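Local coordinates for protein enoyl-CoA hydratase subunit II (Geobacillus kaustophilus, PDB 2EJ5) that probably hydrates the double bond of enoyl-CoA thioesters, perhaps in phenylacetic acid catabolism, as a crotonase-family enzyme, at residues 7-11 with 12-16; 169-173 with 174-178. All blocks are in the same frame, centred on the assembly; numbering follows the deposited sequence.

Interaction 1. Residues 7-11 with 12-16; sequences YEVKG and QVAWL
Trp15 and Lys10 meet in a tight antiparallel beta hairpin at one edge of this chain's six-stranded sheet, where strands 5-10 and 13-18 are joined by a type II' turn from Lys10 to Val13. Glu8 with Trp15 and Lys10 with Val13 are the hydrogen-bonded pairs; Lys10 N gives Val13 O 2.8 Å at 160°. Gly11, at positive phi (78°), suits the turn. On the face carrying Glu8, Lys10, Val13 and Trp15, the indole CG lies beside its backbone N (chi1 -66°), which brings the ring edge up to Glu8 O, while Lys10 CB packs 3.8 Å from Trp15 NE1. Val13 CG2 lies over one face of the indole, offset toward its rim. A water accepts from Trp15 NE1 at 2.9 Å. On the sheet face of Tyr7, Val9, Ala14 and Leu16, Tyr7 CE1 lies 3.6 Å from Ala14 CB, beside helix 29-44. A leucine at Trp15 would probably leave the water without its indole donor and uncover Val13 and the aliphatic part of Lys10. Lys10 O receives two donors, Val13 N at 3.2 Å from above the carbonyl plane and the water at 2.8 Å, so the turn end is held by side chain and solvent as well as by backbone.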
loop_
_atom_site.group_PDB
_atom_site.type_symbol
_atom_site.label_atom_id
_atom_site.label_comp_id
_atom_site.label_asym_id
_atom_site.label_seq_id
_atom_site.Cartn_x
_atom_site.Cartn_y
_atom_site.Cartn_z
ATOM N N TYR A 7 29.442 9.222 15.795
ATOM C CA TYR A 7 28.998 10.104 14.751
ATOM C C TYR A 7 30.240 10.650 14.087
ATOM O O TYR A 7 31.055 11.302 14.734
ATOM C CB TYR A 7 28.136 11.232 15.327
ATOM C CG TYR A 7 27.616 12.206 14.301
ATOM C CD1 TYR A 7 26.494 11.901 13.502
ATOM C CD2 TYR A 7 28.229 13.436 14.122
ATOM C CE1 TYR A 7 26.022 12.808 12.557
ATOM C CE2 TYR A 7 27.776 14.326 13.174
ATOM C CZ TYR A 7 26.662 14.018 12.397
ATOM O OH TYR A 7 26.211 14.948 11.482
ATOM N N GLU A 8 30.388 10.357 12.800
ATOM C CA GLU A 8 31.577 10.728 12.049
ATOM C C GLU A 8 31.141 11.109 10.637
ATOM O O GLU A 8 30.474 10.327 9.965
ATOM C CB GLU A 8 32.519 9.523 12.013
ATOM C CG GLU A 8 33.959 9.832 11.644
ATOM C CD GLU A 8 34.854 8.598 11.716
ATOM O OE1 GLU A 8 34.605 7.680 12.555
ATOM O OE2 GLU A 8 35.822 8.547 10.919
ATOM N N VAL A 9 31.458 12.323 10.213
ATOM C CA VAL A 9 31.265 12.710 8.831
ATOM C C VAL A 9 32.526 12.302 8.024
ATOM O O VAL A 9 33.655 12.675 8.374
ATOM C CB VAL A 9 30.927 14.226 8.681
ATOM C CG1 VAL A 9 30.736 14.636 7.213
ATOM C CG2 VAL A 9 29.669 14.590 9.480
ATOM N N LYS A 10 32.330 11.484 6.992
ATOM C CA LYS A 10 33.403 11.099 6.082
ATOM C C LYS A 10 32.981 11.502 4.674
ATOM O O LYS A 10 32.044 10.943 4.092
ATOM C CB LYS A 10 33.707 9.620 6.183
ATOM C CG LYS A 10 34.385 9.229 7.518
ATOM C CD LYS A 10 34.418 7.741 7.750
ATOM C CE LYS A 10 35.021 6.996 6.585
ATOM N NZ LYS A 10 36.516 7.045 6.539
ATOM N N GLY A 11 33.643 12.530 4.165
ATOM C CA GLY A 11 33.304 13.108 2.881
ATOM C C GLY A 11 32.095 13.960 3.164
ATOM O O GLY A 11 32.166 14.891 3.969
ATOM N N GLN A 12 30.976 13.625 2.519
ATOM C CA GLN A 12 29.709 14.278 2.832
ATOM C C GLN A 12 28.652 13.309 3.355
ATOM O O GLN A 12 27.455 13.565 3.231
ATOM C CB GLN A 12 29.220 15.041 1.636
ATOM C CG GLN A 12 30.273 16.055 1.197
ATOM C CD GLN A 12 29.693 17.132 0.368
ATOM O OE1 GLN A 12 29.445 18.227 0.852
ATOM N NE2 GLN A 12 29.452 16.835 -0.891
ATOM N N VAL A 13 29.112 12.205 3.928
ATOM C CA VAL A 13 28.207 11.313 4.603
ATOM C C VAL A 13 28.436 11.244 6.099
ATOM O O VAL A 13 29.586 11.073 6.574
ATOM C CB VAL A 13 27.923 9.917 3.863
ATOM C CG1 VAL A 13 28.733 9.689 2.587
ATOM C CG2 VAL A 13 27.804 8.691 4.796
ATOM N N ALA A 14 27.347 11.450 6.836
ATOM C CA ALA A 14 27.369 11.234 8.279
ATOM C C ALA A 14 27.117 9.767 8.586
ATOM O O ALA A 14 26.066 9.211 8.247
ATOM C CB ALA A 14 26.352 12.161 9.004
ATOM N N TRP A 15 28.101 9.139 9.211
ATOM C CA TRP A 15 28.049 7.761 9.622
ATOM C C TRP A 15 27.601 7.774 11.088
ATOM O O TRP A 15 28.320 8.263 11.987
ATOM C CB TRP A 15 29.412 7.103 9.427
ATOM C CG TRP A 15 29.797 7.007 7.966
ATOM C CD1 TRP A 15 30.387 7.995 7.177
ATOM C CD2 TRP A 15 29.584 5.885 7.107
ATOM N NE1 TRP A 15 30.550 7.533 5.892
ATOM C CE2 TRP A 15 30.074 6.242 5.820
ATOM C CE3 TRP A 15 29.024 4.609 7.295
ATOM C CZ2 TRP A 15 30.018 5.361 4.733
ATOM C CZ3 TRP A 15 28.966 3.737 6.226
ATOM C CH2 TRP A 15 29.471 4.117 4.949
ATOM N N LEU A 16 26.381 7.314 11.322
ATOM C CA LEU A 16 25.822 7.238 12.671
ATOM C C LEU A 16 25.863 5.778 13.076
ATOM O O LEU A 16 25.088 4.921 12.603
ATOM C CB LEU A 16 24.411 7.888 12.697
ATOM C CG LEU A 16 23.834 8.312 14.069
ATOM C CD1 LEU A 16 22.552 9.136 13.947
ATOM C CD2 LEU A 16 23.656 7.127 15.019
HETATM O O HOH W 1 31.880 8.211 3.409
#

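Interaction 2. Residues 169-173 with 174-178; sequences EAAAL and GLATK
A Schellman motif ends helix 167-173, with Gly174 as the residue that leaves the helix and the chain doubling back over the last turn. Leu175 N reaches back to Ala170 O at 2.8 Å, the 6→1 bond, and inside it Gly174 N bonds to Ala171 O at 3.2 Å; together with glycine at positive phi they make the motif. The second is the less well directed: its donor stands above the carbonyl plane, with a C=O...N angle of 111°. Gly174 has phi 93°, and at these backbone angles a CB would be jammed against the carbonyl oxygen of Leu173, so the position calls for glycine.

Apolar side chains close over the reversal. Leu173 and Leu175 lie side by side and point the same way, their CD1 atoms 4.2 Å apart. In each leucine CG is anti to the carbonyl carbon (chi1 -71° in Leu173), which runs the two branches alongside one another. Leu175 CB sits 3.5 Å from Ala170 O, next to the oxygen that its own N grips. Farther along, Ala176 CB comes to 3.8 Å from Ala171 CA, bringing the departing chain against the helix. A water bridges the same two residues, donating to Ala171 O at 2.8 Å and to Ala176 O; Ala171 O therefore accepts hydrogen bonds from both Gly174 N and the water.

Around this helix end, Leu175 packs on Leu146, Leu149 and Val150 of helix 142-150 and, together with Ala170, on Phe127 of strand 126-128. Ala170 and Ala176 both touch Leu121 of strand 118-122, while Leu175 O receives Arg119 NE, and Thr177 OG1 and the Thr177 backbone both hydrogen-bond to the Arg119 backbone, leading the chain into strand 178-180, outermost in this chain's sheet.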
loop_
_atom_site.group_PDB
_atom_site.type_symbol
_atom_site.label_atom_id
_atom_site.label_comp_id
_atom_site.label_asym_id
_atom_site.label_seq_id
_atom_site.Cartn_x
_atom_site.Cartn_y
_atom_site.Cartn_z
ATOM N N GLU A 169 14.407 -13.280 2.561
ATOM C CA GLU A 169 12.964 -13.210 2.806
ATOM C C GLU A 169 12.500 -11.769 2.947
ATOM O O GLU A 169 11.472 -11.414 2.373
ATOM C CB GLU A 169 12.530 -14.056 4.014
ATOM C CG GLU A 169 12.870 -15.542 3.868
ATOM C CD GLU A 169 12.745 -16.345 5.162
ATOM O OE1 GLU A 169 12.767 -15.768 6.261
ATOM O OE2 GLU A 169 12.630 -17.584 5.075
ATOM N N ALA A 170 13.264 -10.939 3.663
ATOM C CA ALA A 170 13.004 -9.492 3.713
ATOM C C ALA A 170 13.025 -8.861 2.313
ATOM O O ALA A 170 12.147 -8.045 1.965
ATOM C CB ALA A 170 14.005 -8.788 4.631
ATOM N N ALA A 171 14.030 -9.213 1.505
ATOM C CA ALA A 171 14.044 -8.713 0.131
ATOM C C ALA A 171 12.779 -9.109 -0.648
ATOM O O ALA A 171 12.210 -8.259 -1.348
ATOM C CB ALA A 171 15.358 -9.114 -0.615
ATOM N N ALA A 172 12.337 -10.365 -0.509
ATOM C CA ALA A 172 11.101 -10.846 -1.157
ATOM C C ALA A 172 9.881 -10.053 -0.678
ATOM O O ALA A 172 8.960 -9.790 -1.453
ATOM C CB ALA A 172 10.880 -12.365 -0.923
ATOM N N LEU A 173 9.895 -9.646 0.586
ATOM C CA LEU A 173 8.748 -8.921 1.169
ATOM C C LEU A 173 8.703 -7.444 0.760
ATOM O O LEU A 173 7.701 -6.772 0.950
ATOM C CB LEU A 173 8.765 -9.028 2.694
ATOM C CG LEU A 173 8.447 -10.367 3.347
ATOM C CD1 LEU A 173 8.738 -10.288 4.866
ATOM C CD2 LEU A 173 6.980 -10.744 3.038
ATOM N N GLY A 174 9.790 -6.945 0.212
ATOM C CA GLY A 174 9.885 -5.536 -0.151
ATOM C C GLY A 174 10.510 -4.724 0.974
ATOM O O GLY A 174 10.389 -3.530 0.972
ATOM N N LEU A 175 11.174 -5.399 1.924
ATOM C CA LEU A 175 11.830 -4.747 3.068
ATOM C C LEU A 175 13.335 -4.450 2.918
ATOM O O LEU A 175 13.938 -3.803 3.801
ATOM C CB LEU A 175 11.597 -5.582 4.330
ATOM C CG LEU A 175 10.150 -5.673 4.796
ATOM C CD1 LEU A 175 10.087 -6.545 6.061
ATOM C CD2 LEU A 175 9.631 -4.290 5.090
ATOM N N ALA A 176 13.936 -4.924 1.832
ATOM C CA ALA A 176 15.340 -4.604 1.523
ATOM C C ALA A 176 15.522 -3.886 0.170
ATOM O O ALA A 176 15.046 -4.337 -0.869
ATOM C CB ALA A 176 16.209 -5.896 1.561
ATOM N N THR A 177 16.231 -2.765 0.190
ATOM C CA THR A 177 16.737 -2.147 -1.024
ATOM C C THR A 177 17.694 -3.090 -1.777
ATOM O O THR A 177 17.619 -3.205 -3.009
ATOM C CB THR A 177 17.472 -0.877 -0.704
ATOM O OG1 THR A 177 16.610 -0.070 0.101
ATOM C CG2 THR A 177 17.848 -0.152 -1.996
ATOM N N LYS A 178 18.608 -3.731 -1.039
ATOM C CA LYS A 178 19.376 -4.842 -1.595
ATOM C C LYS A 178 19.994 -5.684 -0.493
ATOM O O LYS A 178 20.053 -5.255 0.654
ATOM C CB LYS A 178 20.449 -4.356 -2.578
ATOM C CG LYS A 178 21.353 -3.247 -2.131
ATOM C CD LYS A 178 22.206 -2.808 -3.334
ATOM C CE LYS A 178 23.020 -1.567 -3.029
ATOM N NZ LYS A 178 24.103 -1.334 -4.032
HETATM O O HOH W 2 12.788 -5.581 -1.015
#

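In the fold
From the N terminus, interaction 1 comes first: a two-residue turn brings strand 13-18 back along strand 5-10, and strand 13-18 then pairs with strand 50-55. The chain next builds further strands of the main sheet, 97-101 and 118-122, and the helices between. Only then does interaction 2 turn the chain out of helix 167-173 toward strand 178-180. The two contacts are in series, neither nesting nor crossing, with centres 26 Å apart and nearest atoms about 12 Å apart. Interaction 1 includes one outermost strand of this sheet within the chain, and interaction 2 leads into the other: 7-16 forms the hairpin at one edge, and 169-178 delivers the strand at the other.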